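Local structure of NANS (YJHS), A 9-O-acetyl N-acetylneuraminic acid esterase (Escherichia coli O157:H7 EDL933, 3PT5) at residues H203-H206 / F207-M210; D166-S169 / R170-A174; R299-E302 / N303-T306; D160-L163 / Y164-L167. The protein probably acts as an SGNH-clan esterase that removes the 9-O-acetyl group from 9-O-acetyl-N-acetylneuraminic acid, an activity the bacterium needs for growth on this sialic acid. All blocks are in the same frame, centred on the assembly; numbering follows the deposited sequence. Where two conformers were deposited one is given.

Contact 1: residues H203-H206 / F207-M210; sequences HPQH and FNHM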
loop_
_atom_site.group_PDB
_atom_site.type_symbol
_atom_site.label_atom_id
_atom_site.label_comp_id
_atom_site.label_asym_id
_atom_site.label_seq_id
_atom_site.Cartn_x
_atom_site.Cartn_y
_atom_site.Cartn_z
ATOM N N HIS A 203 -0.589 -14.152 15.238
ATOM C CA HIS A 203 -0.640 -13.485 13.929
ATOM C C HIS A 203 -0.369 -14.461 12.773
ATOM O O HIS A 203 -1.133 -14.474 11.801
ATOM C CB HIS A 203 0.318 -12.279 13.891
ATOM C CG HIS A 203 0.401 -11.604 12.557
ATOM N ND1 HIS A 203 0.982 -12.196 11.454
ATOM C CD2 HIS A 203 0.021 -10.361 12.164
ATOM C CE1 HIS A 203 0.927 -11.357 10.429
ATOM N NE2 HIS A 203 0.328 -10.247 10.831
ATOM N N PRO A 204 0.670 -15.311 12.880
ATOM C CA PRO A 204 0.879 -16.185 11.686
ATOM C C PRO A 204 -0.341 -16.995 11.239
ATOM O O PRO A 204 -0.657 -17.033 10.034
ATOM C CB PRO A 204 2.053 -17.074 12.112
ATOM C CG PRO A 204 2.864 -16.176 13.025
ATOM C CD PRO A 204 1.810 -15.412 13.824
ATOM N N GLN A 205 -1.049 -17.611 12.183
ATOM C CA GLN A 205 -2.241 -18.345 11.793
ATOM C C GLN A 205 -3.377 -17.451 11.310
ATOM O O GLN A 205 -4.070 -17.813 10.372
ATOM C CB GLN A 205 -2.697 -19.340 12.859
ATOM C CG GLN A 205 -1.828 -20.624 12.912
ATOM C CD GLN A 205 -1.329 -21.117 11.528
ATOM O OE1 GLN A 205 -2.111 -21.552 10.664
ATOM N NE2 GLN A 205 -0.010 -21.066 11.332
ATOM N N HIS A 206 -3.552 -16.274 11.923
ATOM C CA HIS A 206 -4.578 -15.333 11.455
ATOM C C HIS A 206 -4.312 -14.896 10.031
ATOM O O HIS A 206 -5.226 -14.876 9.198
ATOM C CB HIS A 206 -4.687 -14.083 12.345
ATOM C CG HIS A 206 -5.365 -14.328 13.656
ATOM N ND1 HIS A 206 -4.955 -13.732 14.831
ATOM C CD2 HIS A 206 -6.415 -15.117 13.983
ATOM C CE1 HIS A 206 -5.726 -14.139 15.824
ATOM N NE2 HIS A 206 -6.618 -14.984 15.337
ATOM N N PHE A 207 -3.057 -14.534 9.760
ATOM C CA PHE A 207 -2.636 -14.148 8.413
ATOM C C PHE A 207 -2.834 -15.296 7.414
ATOM O O PHE A 207 -3.445 -15.098 6.355
ATOM C CB PHE A 207 -1.170 -13.697 8.421
ATOM C CG PHE A 207 -0.618 -13.428 7.044
ATOM C CD1 PHE A 207 -0.960 -12.257 6.356
ATOM C CD2 PHE A 207 0.199 -14.358 6.412
ATOM C CE1 PHE A 207 -0.460 -12.022 5.083
ATOM C CE2 PHE A 207 0.700 -14.128 5.093
ATOM C CZ PHE A 207 0.376 -12.966 4.451
ATOM N N ASN A 208 -2.345 -16.486 7.764
ATOM C CA ASN A 208 -2.473 -17.630 6.856
ATOM C C ASN A 208 -3.919 -17.923 6.550
ATOM O O ASN A 208 -4.260 -18.179 5.409
ATOM C CB ASN A 208 -1.812 -18.874 7.420
ATOM C CG ASN A 208 -0.302 -18.824 7.343
ATOM O OD1 ASN A 208 0.310 -17.754 7.214
ATOM N ND2 ASN A 208 0.316 -19.991 7.392
ATOM N N HIS A 209 -4.784 -17.859 7.562
ATOM C CA HIS A 209 -6.194 -18.131 7.341
ATOM C C HIS A 209 -6.843 -17.115 6.407
ATOM O O HIS A 209 -7.696 -17.449 5.574
ATOM C CB HIS A 209 -6.928 -18.213 8.683
ATOM C CG HIS A 209 -6.592 -19.446 9.466
ATOM N ND1 HIS A 209 -6.669 -19.503 10.843
ATOM C CD2 HIS A 209 -6.187 -20.675 9.062
ATOM C CE1 HIS A 209 -6.317 -20.710 11.254
ATOM N NE2 HIS A 209 -6.026 -21.443 10.195
ATOM N N MET A 210 -6.417 -15.861 6.522
ATOM C CA MET A 210 -6.946 -14.813 5.653
ATOM C C MET A 210 -6.486 -14.962 4.208
ATOM O O MET A 210 -7.241 -14.722 3.261
ATOM C CB MET A 210 -6.578 -13.436 6.195
ATOM C CG MET A 210 -7.474 -12.387 5.645
ATOM S SD MET A 210 -7.094 -10.688 6.136
ATOM C CE MET A 210 -5.612 -10.381 5.182
#

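Contact 2: residues D166-S169 / R170-A174; sequences DLVS and RTRAA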
loop_
_atom_site.group_PDB
_atom_site.type_symbol
_atom_site.label_atom_id
_atom_site.label_comp_id
_atom_site.label_asym_id
_atom_site.label_seq_id
_atom_site.Cartn_x
_atom_site.Cartn_y
_atom_site.Cartn_z
ATOM N N ASP A 166 -13.545 -5.645 2.230
ATOM C CA ASP A 166 -13.138 -4.529 1.383
ATOM C C ASP A 166 -12.022 -5.006 0.441
ATOM O O ASP A 166 -12.064 -4.740 -0.762
ATOM C CB ASP A 166 -12.694 -3.382 2.307
ATOM C CG ASP A 166 -12.452 -2.063 1.576
ATOM O OD1 ASP A 166 -11.324 -1.873 1.068
ATOM O OD2 ASP A 166 -13.360 -1.184 1.540
ATOM N N LEU A 167 -11.064 -5.737 0.994
ATOM C CA LEU A 167 -9.980 -6.338 0.224
ATOM C C LEU A 167 -10.489 -7.270 -0.885
ATOM O O LEU A 167 -10.081 -7.147 -2.043
ATOM C CB LEU A 167 -9.050 -7.094 1.171
ATOM C CG LEU A 167 -7.905 -7.911 0.593
ATOM C CD1 LEU A 167 -6.872 -6.998 -0.032
ATOM C CD2 LEU A 167 -7.300 -8.754 1.683
ATOM N N VAL A 168 -11.376 -8.192 -0.517
ATOM C CA VAL A 168 -11.938 -9.171 -1.467
ATOM C C VAL A 168 -12.885 -8.501 -2.463
ATOM O O VAL A 168 -12.762 -8.695 -3.678
ATOM C CB VAL A 168 -12.606 -10.359 -0.712
ATOM C CG1 VAL A 168 -13.584 -11.151 -1.620
ATOM C CG2 VAL A 168 -11.552 -11.285 -0.202
ATOM N N SER A 169 -13.783 -7.665 -1.949
ATOM C CA SER A 169 -14.789 -7.009 -2.763
ATOM C C SER A 169 -14.190 -6.065 -3.798
ATOM O O SER A 169 -14.619 -6.078 -4.969
ATOM C CB SER A 169 -15.824 -6.316 -1.869
ATOM O OG SER A 169 -16.067 -4.993 -2.311
ATOM N N ARG A 170 -13.173 -5.292 -3.404
ATOM C CA ARG A 170 -12.507 -4.380 -4.334
ATOM C C ARG A 170 -11.632 -5.110 -5.358
ATOM O O ARG A 170 -11.574 -4.702 -6.501
ATOM C CB ARG A 170 -11.683 -3.337 -3.577
ATOM C CG ARG A 170 -12.545 -2.258 -3.046
ATOM C CD ARG A 170 -11.871 -1.447 -2.006
ATOM N NE ARG A 170 -10.817 -0.532 -2.432
ATOM C CZ ARG A 170 -10.988 0.616 -3.076
ATOM N NH1 ARG A 170 -12.174 0.970 -3.591
ATOM N NH2 ARG A 170 -9.947 1.390 -3.261
ATOM N N THR A 171 -10.952 -6.173 -4.935
ATOM C CA THR A 171 -10.155 -6.966 -5.875
ATOM C C THR A 171 -11.054 -7.610 -6.928
ATOM O O THR A 171 -10.740 -7.579 -8.135
ATOM C CB THR A 171 -9.313 -8.022 -5.143
ATOM O OG1 THR A 171 -8.404 -7.346 -4.274
ATOM C CG2 THR A 171 -8.498 -8.884 -6.131
ATOM N N ARG A 172 -12.181 -8.160 -6.472
ATOM C CA ARG A 172 -13.139 -8.779 -7.397
ATOM C C ARG A 172 -13.668 -7.737 -8.359
ATOM O O ARG A 172 -13.751 -8.003 -9.545
ATOM C CB ARG A 172 -14.320 -9.353 -6.635
ATOM C CG ARG A 172 -14.113 -10.703 -6.054
ATOM C CD ARG A 172 -15.358 -11.053 -5.245
ATOM N NE ARG A 172 -15.379 -12.454 -4.846
ATOM C CZ ARG A 172 -15.980 -12.922 -3.754
ATOM N NH1 ARG A 172 -16.619 -12.098 -2.925
ATOM N NH2 ARG A 172 -15.942 -14.227 -3.497
ATOM N N ALA A 173 -14.003 -6.546 -7.849
ATOM C CA ALA A 173 -14.578 -5.469 -8.653
ATOM C C ALA A 173 -13.614 -5.078 -9.751
ATOM O O ALA A 173 -14.019 -4.781 -10.876
ATOM C CB ALA A 173 -14.912 -4.241 -7.787
ATOM N N ALA A 174 -12.323 -5.074 -9.413
ATOM C CA ALA A 174 -11.310 -4.694 -10.382
ATOM C C ALA A 174 -11.238 -5.700 -11.531
ATOM O O ALA A 174 -11.042 -5.311 -12.693
ATOM C CB ALA A 174 -9.953 -4.553 -9.698
#

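Contact 3: residues R299-E302 / N303-T306; sequences RSPE and NWTT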
loop_
_atom_site.group_PDB
_atom_site.type_symbol
_atom_site.label_atom_id
_atom_site.label_comp_id
_atom_site.label_asym_id
_atom_site.label_seq_id
_atom_site.Cartn_x
_atom_site.Cartn_y
_atom_site.Cartn_z
ATOM N N ARG A 299 8.028 19.070 9.411
ATOM C CA ARG A 299 6.766 18.767 10.088
ATOM C C ARG A 299 6.857 18.928 11.609
ATOM O O ARG A 299 7.932 18.888 12.191
ATOM C CB ARG A 299 6.266 17.365 9.732
ATOM C CG ARG A 299 5.922 17.231 8.264
ATOM C CD ARG A 299 4.783 16.287 8.027
ATOM N NE ARG A 299 4.531 16.034 6.613
ATOM C CZ ARG A 299 3.315 15.758 6.109
ATOM N NH1 ARG A 299 3.143 15.505 4.817
ATOM N NH2 ARG A 299 2.255 15.766 6.908
ATOM N N SER A 300 5.684 19.070 12.220
ATOM C CA SER A 300 5.550 19.416 13.632
ATOM C C SER A 300 4.334 18.636 14.145
ATOM O O SER A 300 3.586 18.103 13.340
ATOM C CB SER A 300 5.314 20.925 13.772
ATOM O OG SER A 300 6.427 21.664 13.299
ATOM N N PRO A 301 4.131 18.555 15.479
ATOM C CA PRO A 301 2.960 17.791 15.954
ATOM C C PRO A 301 1.624 18.221 15.334
ATOM O O PRO A 301 0.753 17.393 15.129
ATOM C CB PRO A 301 2.984 18.003 17.467
ATOM C CG PRO A 301 4.476 18.198 17.765
ATOM C CD PRO A 301 5.033 18.944 16.580
ATOM N N GLU A 302 1.492 19.499 15.000
ATOM C CA GLU A 302 0.281 20.038 14.368
ATOM C C GLU A 302 0.033 19.551 12.931
ATOM O O GLU A 302 -1.046 19.766 12.381
ATOM C CB GLU A 302 0.340 21.561 14.381
ATOM C CG GLU A 302 1.509 22.087 13.542
ATOM C CD GLU A 302 1.886 23.496 13.873
ATOM O OE1 GLU A 302 1.001 24.384 13.773
ATOM O OE2 GLU A 302 3.072 23.702 14.220
ATOM N N ASN A 303 1.040 18.917 12.318
ATOM C CA ASN A 303 0.894 18.463 10.936
ATOM C C ASN A 303 1.528 17.096 10.598
ATOM O O ASN A 303 1.405 16.637 9.455
ATOM C CB ASN A 303 1.366 19.554 9.962
ATOM C CG ASN A 303 2.768 19.936 10.193
ATOM O OD1 ASN A 303 3.662 19.081 10.181
ATOM N ND2 ASN A 303 2.999 21.219 10.435
ATOM N N TRP A 304 2.148 16.429 11.562
ATOM C CA TRP A 304 2.766 15.128 11.229
ATOM C C TRP A 304 1.782 13.988 11.475
ATOM O O TRP A 304 0.686 14.228 11.976
ATOM C CB TRP A 304 4.100 14.925 11.950
ATOM C CG TRP A 304 4.086 14.811 13.454
ATOM C CD1 TRP A 304 3.106 14.279 14.249
ATOM C CD2 TRP A 304 5.162 15.146 14.321
ATOM N NE1 TRP A 304 3.515 14.286 15.569
ATOM C CE2 TRP A 304 4.768 14.820 15.636
ATOM C CE3 TRP A 304 6.431 15.702 14.119
ATOM C CZ2 TRP A 304 5.604 15.022 16.736
ATOM C CZ3 TRP A 304 7.240 15.926 15.220
ATOM C CH2 TRP A 304 6.817 15.603 16.502
ATOM N N THR A 305 2.165 12.764 11.121
ATOM C CA THR A 305 1.285 11.636 11.284
ATOM C C THR A 305 1.382 11.236 12.753
ATOM O O THR A 305 0.541 11.652 13.568
ATOM C CB THR A 305 1.616 10.489 10.292
ATOM O OG1 THR A 305 2.990 10.116 10.426
ATOM C CG2 THR A 305 1.327 10.950 8.865
ATOM N N THR A 306 2.469 10.560 13.089
ATOM C CA THR A 306 2.650 9.910 14.365
ATOM C C THR A 306 3.853 10.563 15.082
ATOM O O THR A 306 4.841 10.934 14.429
ATOM C CB THR A 306 2.857 8.397 14.078
ATOM O OG1 THR A 306 1.585 7.775 13.771
ATOM C CG2 THR A 306 3.551 7.694 15.217
HETATM O O HOH W 1 5.713 22.389 10.902
HETATM O O HOH W 2 -0.773 15.983 13.233
#

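Contact 4: residues D160-L163 / Y164-L167; sequences DTPL and YQDL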
loop_
_atom_site.group_PDB
_atom_site.type_symbol
_atom_site.label_atom_id
_atom_site.label_comp_id
_atom_site.label_asym_id
_atom_site.label_seq_id
_atom_site.Cartn_x
_atom_site.Cartn_y
_atom_site.Cartn_z
ATOM N N ASP A 160 -13.401 -12.413 7.249
ATOM C CA ASP A 160 -14.739 -11.787 7.361
ATOM C C ASP A 160 -14.937 -10.463 8.123
ATOM O O ASP A 160 -16.075 -9.988 8.273
ATOM C CB ASP A 160 -15.813 -12.819 7.717
ATOM C CG ASP A 160 -15.954 -13.896 6.635
ATOM O OD1 ASP A 160 -15.890 -13.570 5.412
ATOM O OD2 ASP A 160 -16.117 -15.066 7.016
ATOM N N THR A 161 -13.846 -9.835 8.550
ATOM C CA THR A 161 -13.931 -8.451 9.027
ATOM C C THR A 161 -14.230 -7.484 7.872
ATOM O O THR A 161 -13.998 -7.834 6.695
ATOM C CB THR A 161 -12.608 -8.003 9.671
ATOM O OG1 THR A 161 -11.615 -7.892 8.647
ATOM C CG2 THR A 161 -12.144 -8.986 10.706
ATOM N N PRO A 162 -14.726 -6.267 8.181
ATOM C CA PRO A 162 -14.891 -5.246 7.153
ATOM C C PRO A 162 -13.668 -5.006 6.286
ATOM O O PRO A 162 -13.821 -4.830 5.080
ATOM C CB PRO A 162 -15.240 -3.996 7.952
ATOM C CG PRO A 162 -16.076 -4.577 9.067
ATOM C CD PRO A 162 -15.488 -5.914 9.403
ATOM N N LEU A 163 -12.477 -4.990 6.875
ATOM C CA LEU A 163 -11.262 -4.809 6.077
ATOM C C LEU A 163 -11.041 -5.957 5.110
ATOM O O LEU A 163 -10.649 -5.727 3.968
ATOM C CB LEU A 163 -10.030 -4.597 6.954
ATOM C CG LEU A 163 -9.895 -3.248 7.668
ATOM C CD1 LEU A 163 -8.610 -3.246 8.469
ATOM C CD2 LEU A 163 -9.912 -2.064 6.681
ATOM N N TYR A 164 -11.317 -7.190 5.545
ATOM C CA TYR A 164 -11.208 -8.336 4.654
ATOM C C TYR A 164 -12.214 -8.245 3.502
ATOM O O TYR A 164 -11.874 -8.490 2.350
ATOM C CB TYR A 164 -11.370 -9.668 5.398
ATOM C CG TYR A 164 -11.423 -10.835 4.444
ATOM C CD1 TYR A 164 -10.247 -11.419 3.974
ATOM C CD2 TYR A 164 -12.652 -11.317 3.958
ATOM C CE1 TYR A 164 -10.271 -12.483 3.070
ATOM C CE2 TYR A 164 -12.687 -12.380 3.044
ATOM C CZ TYR A 164 -11.495 -12.949 2.606
ATOM O OH TYR A 164 -11.499 -13.988 1.693
ATOM N N GLN A 165 -13.449 -7.875 3.827
ATOM C CA GLN A 165 -14.530 -7.742 2.851
ATOM C C GLN A 165 -14.198 -6.717 1.797
ATOM O O GLN A 165 -14.521 -6.898 0.633
ATOM C CB GLN A 165 -15.803 -7.301 3.552
ATOM C CG GLN A 165 -16.426 -8.378 4.401
ATOM C CD GLN A 165 -17.682 -7.868 5.085
ATOM O OE1 GLN A 165 -18.665 -7.504 4.421
ATOM N NE2 GLN A 165 -17.648 -7.803 6.417
ATOM N N ASP A 166 -13.545 -5.645 2.230
ATOM C CA ASP A 166 -13.138 -4.529 1.383
ATOM C C ASP A 166 -12.022 -5.006 0.441
ATOM O O ASP A 166 -12.064 -4.740 -0.762
ATOM C CB ASP A 166 -12.694 -3.382 2.307
ATOM C CG ASP A 166 -12.452 -2.063 1.576
ATOM O OD1 ASP A 166 -11.324 -1.873 1.068
ATOM O OD2 ASP A 166 -13.360 -1.184 1.540
ATOM N N LEU A 167 -11.064 -5.737 0.994
ATOM C CA LEU A 167 -9.980 -6.338 0.224
ATOM C C LEU A 167 -10.489 -7.270 -0.885
ATOM O O LEU A 167 -10.081 -7.147 -2.043
ATOM C CB LEU A 167 -9.050 -7.094 1.171
ATOM C CG LEU A 167 -7.905 -7.911 0.593
ATOM C CD1 LEU A 167 -6.872 -6.998 -0.032
ATOM C CD2 LEU A 167 -7.300 -8.754 1.683
#

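Contact 1: residues H203-H206 / F207-M210
H203 and F207 lie one helical turn apart, and CE1 of H203 comes obliquely to CB of F207, 3.7 Å away, while the phenyl ring leads away from the histidine. Both side chains leave the backbone with CG anti to N (chi1 176° in H203), which sends the two rings off the same flank of the helix. That flank is buried. The imidazole NE2 of H203 is hydrogen-bonded to Q190, and F207 packs edge-to-face on Y257. The segment is the first two turns of helix 203-218, with P204 in the first turn, where a residue lacking an N-H costs no helical bond. The F207 N to H203 O bond, 2.8 Å, opens the i to i+4 ladder and is almost straight at 178°. On the outer flank Q205 and H209 are arranged differently: the amide and imidazole planes stand 81° apart, and the backbone O of Q205 sits over one face of the H209 ring, 3.1 Å from CG. N208, polar but buried, turns OD1 to the amides of N256 and N260 in the adjoining loop.

Contact 2: residues D166-S169 / R170-A174
D166 lies alongside R170, its OD1 set against the aliphatic part of the arginine, 3.2 Å from CD. The charged ends are less close: OD1 of D166 is 3.8 Å from NE of R170, a long salt bridge, with the carboxylate and guanidinium planes 32° apart. Each group has stronger partners elsewhere. D166 OD2 forms a salt bridge with R57, while the guanidinium of R170 donates to backbone carbonyls. A long side chain suits this place, since it carries its charge to the carbonyls of L55, A56 and P128, beyond the helix; the neighbouring carboxylate probably helps to offset the charge of the two arginines.

On another flank, V168 and R172 run side by side and point the same way. CG1 of V168 rests over one face of the R172 guanidinium, offset toward its rim and 3.4 Å from NH1, a methyl against a flat cation whose NH2 binds the carbonyl of D217. The R172 chain is extended from CG to NE (chi3 169°), which carries the guanidinium out beside the valine methyl.

T171 turns its hydroxyl back on the helix. OG1 lies beside its own backbone N (chi1 -62°) and donates to L167 O at 2.8 Å, so this carbonyl is gripped twice, by T171 OG1 and by T171 N at 3.2 Å. Such a side-chain bond to the carbonyl four residues earlier is a familiar way for threonine to be accommodated inside a helix, here helix 162-176 packed on parallel strands 20-28 and 122-130 of the alpha/beta SGNH hydrolase fold.

Contact 3: residues R299-E302 / N303-T306
N303 folds back over R299 and S300, and its side chain can be followed atom by atom. CB simply follows on from the E302-N303 peptide. From there CG turns between the backbone N and the carbonyl carbon (chi1 58°), a crowded position that swings the amide back along the chain and brings CG of N303 to 3.7 Å from S300 N. OD1 accepts from S300 N at 2.9 Å, with the donor above the amide carbonyl plane, and also touches CB of R299. ND2, at the other tip, passes beside CG of E302, whose carboxylate plane is only 8° from that of the amide, and reaches a water that also binds S300 OG.

The backbone makes the matching bond in the other direction: N303 N donates to S300 O at 2.9 Å, closing a type I beta turn, S300-N303, in the loop between strand 265-268 and helix 315-335. W304 N adds a weak bond to the same carbonyl. P301 fits position i+1 because its ring already holds the phi needed there and it needs no N-H partner. Asparagine suits N303 because one short amide can both accept from a backbone N-H and donate to water.

R299 crosses N303 obliquely, guanidinium and amide planes 72° apart. Its NH2 donates to N303 O at 2.8 Å, the acceptor lying in the guanidinium plane, and further bonds tie the arginine to carbonyls of E37 and Y89. The W304 ring lies against P301: P301 CA makes a CH-pi contact over its five-membered ring, 3.6 Å from the centroid, while CG of P301 packs on CZ2 of W304 at 3.5 Å.

Contact 4: residues D160-L163 / Y164-L167
T161 caps the first turn of helix 162-176: its OG1 accepts from Y164 N at 3.2 Å, the N-cap bond, along a fairly straight N-H (162°). The hydroxyl sits between the backbone N and the carbonyl carbon of its own residue (chi1 69°), which aims it at the Y164 N-H. The same residue's carbonyl receives Q165 N at 2.9 Å. P162 follows as the first helical residue, where its fixed phi fits and its missing N-H is no loss.

Around the cap, Q165 reaches back with a chain extended beyond CG and its NE2 donates to D160 O at 3.3 Å, a long bond whose donor stands above the carbonyl plane. Y164 runs beside D160, the ring plane turned 86° to the carboxylate, with CD2 3.5 Å from D160 N.

Further out, the single proton of T161 OG1 can go to, or be shared between, the carbonyls of R156 and G158, which probably helps to set its rotation. Y164 OH bonds to D217, a polar tip suited to ending a largely buried aromatic side chain. The tyrosine packs on M210 and A213 of helix 203-218, L163 faces the loop residues S134 and W157, and Q165 leans on Y144 of strand 144-145.

In the fold
Along the chain the order is contact 4, contact 2, contact 1, contact 3. Contacts 4 and 2 are successive turns of helix 162-176, with centres 9 Å apart and D166 and L167 in common. Contact 1 opens helix 203-218, its centre 14 Å from that of contact 4, and the two helices meet where M210 CG lies 3.4 Å from Y164 CD1. Helix 162-176 joins parallel strands 122-130 and 182-189, and helix 203-218 joins 182-189 to 233-236, successive beta-alpha-beta crossovers. Contact 3 stands apart, its centre about 29 to 33 Å from the other centres and without touching them. Contacts 4, 2 and 1 thus lie on helices packed against the sheet, contact 3 in a surface loop before helix 315-335.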